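Local structure of putative acetamidase/formamidase (5UBU) at residues R21-Q33 with V47-R61. The protein probably hydrolyses carbon-nitrogen bonds in linear amides other than peptides, and binds sodium ions. Residues are numbered along the deposited sequence; the frame is centred on the assembly and turned at random. Where two conformers were deposited one is given.
Sequences RKPVTHHLTEEMQ and VLTIEPGDRVIVDTR
His26 and Asp54 join their side chains at one end of a parallel strand pair, 25-28 beside 55-59. Strand 25-28 is an edge strand, within this chain, of a large mixed beta sheet. The pairing runs in register from Thr25 with Arg55 to Leu28 with Val58. Its backbone bonds include Ile57 N to His26 O and His26 N to Arg55 O.

The His26 side chain leaves the sheet on the side of Leu28, Val56 and Val58. Its CB meets Leu48 CD2. CG is 4.0 Å from both Leu48 CD1 and Ile50 CG2. ND1 is 3.8 Å from Leu48 CD1. CD2 is 3.3 Å from Ile50 CG2, which sits over one face of the ring. CE1 lies near Asp54 OD2 and Ile50 CG2. Chi1 of -51° sets the ring beside the backbone N, and NE2 points to Asp54. The bond from His26 NE2 to Asp54 OD2 is 3.0 Å long and nearly straight at 172°. OD2 lies in the ring plane, but NE2 comes from above the carboxylate plane. Glu51 N reaches the same oxygen from the opposite face, within the type II turn 51-54.

Asp54 OD1 takes three more donors: Arg21 NH1, Arg21 NH2 and Val24 N. Arg21 grips it end-on, and Glu51 CB lies over one face of the guanidinium. These five bonds hold the carboxylate in place and probably favour its charged form.

Further along, Leu28 CD1 packs on Val47 CG2, while Met32 SE lies near Leu48 CD1. Thr29 is the N-cap of helix 30-33, its OG1 accepting from Met32 N. At the far end Glu30 forms a salt bridge with Arg61, which also pairs with Glu65. Arg61 NE meets Glu30 OE2 on its anti side, at 2.7 Å.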
ATOM      1  N   ARG B  21     -12.843 -25.708  37.095  1.00 63.11           N
ATOM      2  CA  ARG B  21     -14.064 -25.219  37.746  1.00 62.65           C
ATOM      3  C   ARG B  21     -15.351 -25.736  37.117  1.00 61.57           C
ATOM      4  O   ARG B  21     -15.394 -26.008  35.915  1.00 59.45           O
ATOM      5  CB  ARG B  21     -14.146 -23.688  37.674  1.00 60.72           C
ATOM      6  CG  ARG B  21     -13.128 -22.941  38.494  1.00 61.45           C
ATOM      7  CD  ARG B  21     -13.296 -21.424  38.394  1.00 60.34           C
ATOM      8  NE  ARG B  21     -14.633 -20.949  38.765  1.00 60.86           N
ATOM      9  CZ  ARG B  21     -15.624 -20.645  37.920  1.00 59.69           C
ATOM     10  NH1 ARG B  21     -16.787 -20.217  38.406  1.00 60.87           N
ATOM     11  NH2 ARG B  21     -15.477 -20.744  36.598  1.00 57.72           N
ATOM     12  N   LYS B  22     -16.382 -25.884  37.957  1.00 62.72           N
ATOM     13  CA  LYS B  22     -17.700 -26.241  37.482  1.00 62.79           C
ATOM     14  C   LYS B  22     -18.159 -24.853  37.036  1.00 60.43           C
ATOM     15  O   LYS B  22     -18.404 -23.978  37.875  1.00 61.61           O
ATOM     16  CB  LYS B  22     -18.606 -26.778  38.591  1.00 65.85           C
ATOM     17  CG  LYS B  22     -19.998 -27.174  38.099  1.00 66.95           C
ATOM     18  CD  LYS B  22     -20.961 -27.379  39.254  1.00 70.48           C
ATOM     19  CE  LYS B  22     -22.390 -27.549  38.758  1.00 71.84           C
ATOM     20  NZ  LYS B  22     -23.316 -27.669  39.918  1.00 75.56           N
ATOM     21  N   PRO B  23     -18.268 -24.637  35.722  1.00 57.23           N
ATOM     22  CA  PRO B  23     -18.617 -23.306  35.280  1.00 54.99           C
ATOM     23  C   PRO B  23     -20.070 -22.907  35.471  1.00 55.76           C
ATOM     24  O   PRO B  23     -20.961 -23.754  35.461  1.00 57.43           O
ATOM     25  CB  PRO B  23     -18.298 -23.362  33.789  1.00 52.60           C
ATOM     26  CG  PRO B  23     -18.621 -24.759  33.405  1.00 53.80           C
ATOM     27  CD  PRO B  23     -18.326 -25.612  34.614  1.00 56.33           C
ATOM     28  N   VAL B  24     -20.276 -21.608  35.668  1.00 54.72           N
ATOM     29  CA  VAL B  24     -21.598 -21.021  35.776  1.00 55.43           C
ATOM     30  C   VAL B  24     -21.913 -20.612  34.330  1.00 53.06           C
ATOM     31  O   VAL B  24     -21.075 -20.010  33.658  1.00 50.50           O
ATOM     32  CB  VAL B  24     -21.615 -19.785  36.703  1.00 56.14           C
ATOM     33  CG1 VAL B  24     -22.991 -19.121  36.698  1.00 57.36           C
ATOM     34  CG2 VAL B  24     -21.215 -20.168  38.115  1.00 58.24           C
ATOM     35  N   THR B  25     -23.096 -20.980  33.840  1.00 53.68           N
ATOM     36  CA  THR B  25     -23.516 -20.643  32.483  1.00 51.56           C
ATOM     37  C   THR B  25     -24.437 -19.433  32.552  1.00 51.74           C
ATOM     38  O   THR B  25     -25.463 -19.452  33.241  1.00 54.35           O
ATOM     39  CB  THR B  25     -24.239 -21.827  31.809  1.00 52.62           C
ATOM     40  OG1 THR B  25     -23.339 -22.941  31.726  1.00 52.03           O
ATOM     41  CG2 THR B  25     -24.722 -21.461  30.395  1.00 51.49           C
ATOM     42  N   HIS B  26     -24.048 -18.374  31.850  1.00 49.15           N
ATOM     43  CA  HIS B  26     -24.816 -17.135  31.804  1.00 49.57           C
ATOM     44  C   HIS B  26     -25.507 -17.047  30.457  1.00 49.04           C
ATOM     45  O   HIS B  26     -24.952 -17.485  29.456  1.00 46.97           O
ATOM     46  CB  HIS B  26     -23.886 -15.943  31.990  1.00 47.89           C
ATOM     47  CG  HIS B  26     -22.995 -16.059  33.189  1.00 48.26           C
ATOM     48  ND1 HIS B  26     -23.379 -15.655  34.449  1.00 50.52           N
ATOM     49  CD2 HIS B  26     -21.740 -16.548  33.317  1.00 46.97           C
ATOM     50  CE1 HIS B  26     -22.394 -15.884  35.297  1.00 50.76           C
ATOM     51  NE2 HIS B  26     -21.387 -16.423  34.636  1.00 48.55           N
ATOM     52  N   HIS B  27     -26.719 -16.500  30.440  0.50 51.08           N
ATOM     53  CA  HIS B  27     -27.493 -16.367  29.209  0.50 51.20           C
ATOM     54  C   HIS B  27     -27.540 -14.883  28.870  0.50 50.62           C
ATOM     55  O   HIS B  27     -28.321 -14.148  29.462  0.50 52.60           O
ATOM     56  CB  HIS B  27     -28.921 -16.912  29.415  0.50 54.45           C
ATOM     57  CG  HIS B  27     -28.974 -18.310  29.983  0.50 55.88           C
ATOM     58  ND1 HIS B  27     -29.000 -19.441  29.194  0.50 55.83           N
ATOM     59  CD2 HIS B  27     -28.982 -18.750  31.265  0.50 57.49           C
ATOM     60  CE1 HIS B  27     -29.015 -20.515  29.965  0.50 57.35           C
ATOM     61  NE2 HIS B  27     -29.006 -20.123  31.226  0.50 58.37           N
ATOM     62  N   LEU B  28     -26.685 -14.440  27.949  1.00 48.19           N
ATOM     63  CA  LEU B  28     -26.646 -13.030  27.545  1.00 47.82           C
ATOM     64  C   LEU B  28     -27.698 -12.779  26.465  1.00 49.21           C
ATOM     65  O   LEU B  28     -27.396 -12.713  25.283  1.00 47.63           O
ATOM     66  CB  LEU B  28     -25.232 -12.610  27.099  1.00 44.92           C
ATOM     67  CG  LEU B  28     -25.024 -11.157  26.632  1.00 44.20           C
ATOM     68  CD1 LEU B  28     -25.628 -10.141  27.589  1.00 46.42           C
ATOM     69  CD2 LEU B  28     -23.546 -10.875  26.428  1.00 42.01           C
ATOM     70  N   THR B  29     -28.941 -12.655  26.908  1.00 52.62           N
ATOM     71  CA  THR B  29     -30.068 -12.398  26.027  1.00 54.64           C
ATOM     72  C   THR B  29     -30.102 -10.922  25.640  1.00 54.99           C
ATOM     73  O   THR B  29     -29.330 -10.118  26.159  1.00 53.92           O
ATOM     74  CB  THR B  29     -31.401 -12.723  26.737  1.00 58.31           C
ATOM     75  OG1 THR B  29     -31.555 -11.885  27.888  1.00 59.57           O
ATOM     76  CG2 THR B  29     -31.456 -14.170  27.183  1.00 59.10           C
ATOM     77  N   GLU B  30     -31.003 -10.572  24.730  1.00 56.99           N
ATOM     78  CA  GLU B  30     -31.172  -9.187  24.314  1.00 57.99           C
ATOM     79  C   GLU B  30     -31.676  -8.318  25.477  1.00 61.48           C
ATOM     80  O   GLU B  30     -31.357  -7.137  25.559  1.00 61.77           O
ATOM     81  CB  GLU B  30     -32.153  -9.112  23.143  1.00 59.34           C
ATOM     82  CG  GLU B  30     -31.622  -9.733  21.861  1.00 57.34           C
ATOM     83  CD  GLU B  30     -32.678  -9.797  20.776  1.00 59.28           C
ATOM     84  OE1 GLU B  30     -33.694 -10.476  21.025  1.00 61.73           O
ATOM     85  OE2 GLU B  30     -32.491  -9.222  19.686  1.00 58.20           O
ATOM     86  N   GLU B  31     -32.455  -8.923  26.378  1.00 65.05           N
ATOM     87  CA  GLU B  31     -33.016  -8.222  27.540  1.00 68.69           C
ATOM     88  C   GLU B  31     -31.884  -7.884  28.527  1.00 67.47           C
ATOM     89  O   GLU B  31     -31.924  -6.847  29.178  1.00 68.65           O
ATOM     90  CB  GLU B  31     -34.128  -9.079  28.178  1.00 72.81           C
ATOM     91  CG  GLU B  31     -35.255  -8.339  28.910  1.00 77.70           C
ATOM     92  CD  GLU B  31     -34.956  -7.893  30.335  1.00 79.86           C
ATOM     93  OE1 GLU B  31     -35.855  -7.254  30.930  1.00 83.51           O
ATOM     94  OE2 GLU B  31     -33.856  -8.181  30.877  1.00 78.75           O
HETATM   95  N   MSE B  32     -30.875  -8.751  28.616  1.00 65.35           N
HETATM   96  CA  MSE B  32     -29.727  -8.514  29.503  1.00 64.56           C
HETATM   97  C   MSE B  32     -28.808  -7.483  28.902  1.00 61.84           C
HETATM   98  O   MSE B  32     -28.272  -6.632  29.613  1.00 61.42           O
HETATM   99  CB  MSE B  32     -28.919  -9.790  29.743  1.00 64.15           C
HETATM  100  CG  MSE B  32     -27.853  -9.594  30.832  1.00 65.21           C
HETATM  101 SE   MSE B  32     -26.797 -11.247  31.118  1.00 66.18          SE
HETATM  102  CE  MSE B  32     -28.011 -12.177  32.366  1.00 69.26           C
ATOM    103  N   GLN B  33     -28.615  -7.567  27.589  1.00 59.69           N
ATOM    104  CA  GLN B  33     -27.755  -6.636  26.864  1.00 57.95           C
ATOM    105  C   GLN B  33     -28.280  -5.189  26.887  1.00 60.19           C
ATOM    106  O   GLN B  33     -27.496  -4.253  27.014  1.00 59.59           O
ATOM    107  CB  GLN B  33     -27.571  -7.110  25.412  1.00 55.53           C
ATOM    108  CG  GLN B  33     -26.671  -6.226  24.556  1.00 53.16           C
ATOM    109  CD  GLN B  33     -25.240  -6.161  25.064  1.00 51.05           C
ATOM    110  OE1 GLN B  33     -24.669  -7.172  25.490  1.00 49.54           O
ATOM    111  NE2 GLN B  33     -24.633  -4.979  24.974  1.00 51.03           N
ATOM    112  N   VAL B  47     -22.476  -5.286  31.097  1.00 47.19           N
ATOM    113  CA  VAL B  47     -23.758  -6.000  31.040  1.00 48.15           C
ATOM    114  C   VAL B  47     -23.731  -7.330  31.784  1.00 49.43           C
ATOM    115  O   VAL B  47     -24.791  -7.884  32.101  1.00 50.91           O
ATOM    116  CB  VAL B  47     -24.207  -6.283  29.590  1.00 47.56           C
ATOM    117  CG1 VAL B  47     -24.242  -4.975  28.797  1.00 47.58           C
ATOM    118  CG2 VAL B  47     -23.314  -7.329  28.914  1.00 46.67           C
ATOM    119  N   LEU B  48     -22.528  -7.840  32.046  1.00 49.64           N
ATOM    120  CA  LEU B  48     -22.354  -9.117  32.723  1.00 50.09           C
ATOM    121  C   LEU B  48     -20.957  -9.251  33.315  1.00 49.93           C
ATOM    122  O   LEU B  48     -19.985  -8.789  32.720  1.00 49.98           O
ATOM    123  CB  LEU B  48     -22.557 -10.248  31.706  1.00 49.65           C
ATOM    124  CG  LEU B  48     -22.339 -11.695  32.165  1.00 50.65           C
ATOM    125  CD1 LEU B  48     -23.331 -12.091  33.258  1.00 51.21           C
ATOM    126  CD2 LEU B  48     -22.445 -12.613  30.956  1.00 50.70           C
ATOM    127  N   THR B  49     -20.865  -9.888  34.481  1.00 50.08           N
ATOM    128  CA  THR B  49     -19.583 -10.138  35.132  1.00 50.12           C
ATOM    129  C   THR B  49     -19.497 -11.639  35.363  1.00 50.23           C
ATOM    130  O   THR B  49     -20.431 -12.238  35.913  1.00 50.84           O
ATOM    131  CB  THR B  49     -19.449  -9.381  36.464  1.00 51.15           C
ATOM    132  OG1 THR B  49     -19.628  -7.975  36.237  1.00 51.38           O
ATOM    133  CG2 THR B  49     -18.073  -9.628  37.090  1.00 51.14           C
ATOM    134  N   ILE B  50     -18.393 -12.245  34.930  1.00 49.51           N
ATOM    135  CA  ILE B  50     -18.205 -13.689  35.062  1.00 49.87           C
ATOM    136  C   ILE B  50     -16.871 -14.068  35.701  1.00 50.09           C
ATOM    137  O   ILE B  50     -15.957 -13.248  35.813  1.00 49.73           O
ATOM    138  CB  ILE B  50     -18.270 -14.380  33.671  1.00 49.09           C
ATOM    139  CG1 ILE B  50     -17.095 -13.958  32.787  1.00 48.15           C
ATOM    140  CG2 ILE B  50     -19.589 -14.069  32.967  1.00 48.70           C
ATOM    141  CD1 ILE B  50     -17.079 -14.656  31.445  1.00 47.88           C
ATOM    142  N   GLU B  51     -16.778 -15.330  36.113  1.00 50.72           N
ATOM    143  CA  GLU B  51     -15.554 -15.887  36.679  1.00 50.72           C
ATOM    144  C   GLU B  51     -14.790 -16.570  35.535  1.00 49.93           C
ATOM    145  O   GLU B  51     -15.413 -17.082  34.594  1.00 49.36           O
ATOM    146  CB  GLU B  51     -15.882 -16.912  37.765  1.00 51.73           C
ATOM    147  CG  GLU B  51     -16.514 -16.324  39.021  1.00 52.41           C
ATOM    148  CD  GLU B  51     -15.549 -15.492  39.835  1.00 52.31           C
ATOM    149  OE1 GLU B  51     -14.318 -15.602  39.641  1.00 52.34           O
ATOM    150  OE2 GLU B  51     -16.008 -14.731  40.710  1.00 52.18           O
ATOM    151  N   PRO B  52     -13.442 -16.556  35.587  1.00 49.82           N
ATOM    152  CA  PRO B  52     -12.711 -17.253  34.537  1.00 48.77           C
ATOM    153  C   PRO B  52     -13.110 -18.728  34.541  1.00 48.88           C
ATOM    154  O   PRO B  52     -13.153 -19.352  35.602  1.00 49.69           O
ATOM    155  CB  PRO B  52     -11.243 -17.080  34.948  1.00 48.97           C
ATOM    156  CG  PRO B  52     -11.216 -15.856  35.776  1.00 49.44           C
ATOM    157  CD  PRO B  52     -12.532 -15.842  36.502  1.00 50.36           C
ATOM    158  N   GLY B  53     -13.437 -19.253  33.367  1.00 48.04           N
ATOM    159  CA  GLY B  53     -13.858 -20.649  33.237  1.00 48.80           C
ATOM    160  C   GLY B  53     -15.348 -20.775  32.967  1.00 48.57           C
ATOM    161  O   GLY B  53     -15.796 -21.813  32.532  1.00 48.37           O
ATOM    162  N   ASP B  54     -16.109 -19.718  33.258  1.00 48.80           N
ATOM    163  CA  ASP B  54     -17.559 -19.707  33.022  1.00 49.35           C
ATOM    164  C   ASP B  54     -17.913 -19.744  31.537  1.00 48.79           C
ATOM    165  O   ASP B  54     -17.108 -19.394  30.681  1.00 47.94           O
ATOM    166  CB  ASP B  54     -18.223 -18.452  33.624  1.00 49.26           C
ATOM    167  CG  ASP B  54     -18.360 -18.499  35.131  1.00 50.36           C
ATOM    168  OD1 ASP B  54     -18.036 -19.529  35.760  1.00 51.43           O
ATOM    169  OD2 ASP B  54     -18.828 -17.483  35.692  1.00 50.95           O
ATOM    170  N   ARG B  55     -19.141 -20.170  31.266  1.00 49.26           N
ATOM    171  CA  ARG B  55     -19.682 -20.247  29.919  1.00 49.25           C
ATOM    172  C   ARG B  55     -20.707 -19.132  29.731  1.00 48.91           C
ATOM    173  O   ARG B  55     -21.362 -18.716  30.693  1.00 49.76           O
ATOM    174  CB  ARG B  55     -20.315 -21.623  29.673  1.00 50.50           C
ATOM    175  CG  ARG B  55     -19.277 -22.719  29.512  1.00 51.52           C
ATOM    176  CD  ARG B  55     -19.820 -24.130  29.567  1.00 53.08           C
ATOM    177  NE  ARG B  55     -20.649 -24.386  28.390  1.00 53.34           N
ATOM    178  CZ  ARG B  55     -21.974 -24.537  28.388  1.00 54.88           C
ATOM    179  NH1 ARG B  55     -22.603 -24.769  27.243  1.00 55.27           N
ATOM    180  NH2 ARG B  55     -22.677 -24.521  29.518  1.00 55.90           N
ATOM    181  N   VAL B  56     -20.816 -18.624  28.504  1.00 47.46           N
ATOM    182  CA  VAL B  56     -21.778 -17.576  28.180  1.00 47.38           C
ATOM    183  C   VAL B  56     -22.490 -17.956  26.885  1.00 47.73           C
ATOM    184  O   VAL B  56     -21.844 -18.286  25.897  1.00 47.15           O
ATOM    185  CB  VAL B  56     -21.115 -16.194  28.005  1.00 46.26           C
ATOM    186  CG1 VAL B  56     -22.167 -15.121  27.725  1.00 45.86           C
ATOM    187  CG2 VAL B  56     -20.328 -15.824  29.247  1.00 46.69           C
ATOM    188  N   ILE B  57     -23.818 -17.926  26.912  1.00 48.86           N
ATOM    189  CA  ILE B  57     -24.645 -18.227  25.756  1.00 49.38           C
ATOM    190  C   ILE B  57     -25.122 -16.868  25.259  1.00 48.81           C
ATOM    191  O   ILE B  57     -26.005 -16.254  25.865  1.00 50.44           O
ATOM    192  CB  ILE B  57     -25.846 -19.121  26.132  1.00 51.27           C
ATOM    193  CG1 ILE B  57     -25.355 -20.425  26.783  1.00 52.41           C
ATOM    194  CG2 ILE B  57     -26.704 -19.397  24.894  1.00 51.31           C
ATOM    195  CD1 ILE B  57     -26.470 -21.349  27.253  1.00 53.88           C
ATOM    196  N   VAL B  58     -24.540 -16.406  24.159  1.00 47.18           N
ATOM    197  CA  VAL B  58     -24.863 -15.093  23.602  1.00 47.08           C
ATOM    198  C   VAL B  58     -25.878 -15.124  22.457  1.00 47.62           C
ATOM    199  O   VAL B  58     -25.697 -15.854  21.493  1.00 47.21           O
ATOM    200  CB  VAL B  58     -23.593 -14.412  23.045  1.00 45.89           C
ATOM    201  CG1 VAL B  58     -23.909 -12.982  22.623  1.00 45.45           C
ATOM    202  CG2 VAL B  58     -22.486 -14.405  24.086  1.00 45.66           C
ATOM    203  N   ASP B  59     -26.932 -14.313  22.574  1.00 48.29           N
ATOM    204  CA  ASP B  59     -27.950 -14.162  21.537  1.00 48.95           C
ATOM    205  C   ASP B  59     -27.527 -12.953  20.694  1.00 48.53           C
ATOM    206  O   ASP B  59     -27.970 -11.832  20.930  1.00 48.93           O
ATOM    207  CB  ASP B  59     -29.341 -13.926  22.142  1.00 50.32           C
ATOM    208  CG  ASP B  59     -29.895 -15.154  22.877  1.00 51.81           C
ATOM    209  OD1 ASP B  59     -29.357 -16.270  22.701  1.00 51.87           O
ATOM    210  OD2 ASP B  59     -30.899 -15.002  23.613  1.00 52.10           O
ATOM    211  N   THR B  60     -26.657 -13.186  19.716  1.00 47.78           N
ATOM    212  CA  THR B  60     -26.148 -12.103  18.865  1.00 47.17           C
ATOM    213  C   THR B  60     -27.145 -11.618  17.817  1.00 47.99           C
ATOM    214  O   THR B  60     -28.060 -12.335  17.440  1.00 48.80           O
ATOM    215  CB  THR B  60     -24.876 -12.527  18.089  1.00 46.24           C
ATOM    216  OG1 THR B  60     -25.199 -13.538  17.128  1.00 46.34           O
ATOM    217  CG2 THR B  60     -23.800 -13.036  19.027  1.00 45.81           C
ATOM    218  N   ARG B  61     -26.940 -10.388  17.365  1.00 47.94           N
ATOM    219  CA  ARG B  61     -27.739  -9.778  16.316  1.00 48.58           C
ATOM    220  C   ARG B  61     -26.875  -9.713  15.058  1.00 48.24           C
ATOM    221  O   ARG B  61     -25.648  -9.680  15.148  1.00 47.21           O
ATOM    222  CB  ARG B  61     -28.212  -8.381  16.721  1.00 48.81           C
ATOM    223  CG  ARG B  61     -29.314  -8.409  17.751  1.00 49.66           C
ATOM    224  CD  ARG B  61     -29.814  -7.002  18.069  1.00 50.51           C
ATOM    225  NE  ARG B  61     -30.977  -7.046  18.962  1.00 52.32           N
ATOM    226  CZ  ARG B  61     -31.592  -5.980  19.475  1.00 52.52           C
ATOM    227  NH1 ARG B  61     -32.636  -6.142  20.277  1.00 52.63           N
ATOM    228  NH2 ARG B  61     -31.165  -4.751  19.206  1.00 52.73           N
TER
HETATM  229  O   HOH W   1     -28.014 -10.461  23.399  1.00 42.91           O
HETATM  230  O   HOH W   2     -32.766 -12.306  23.538  1.00 47.11           O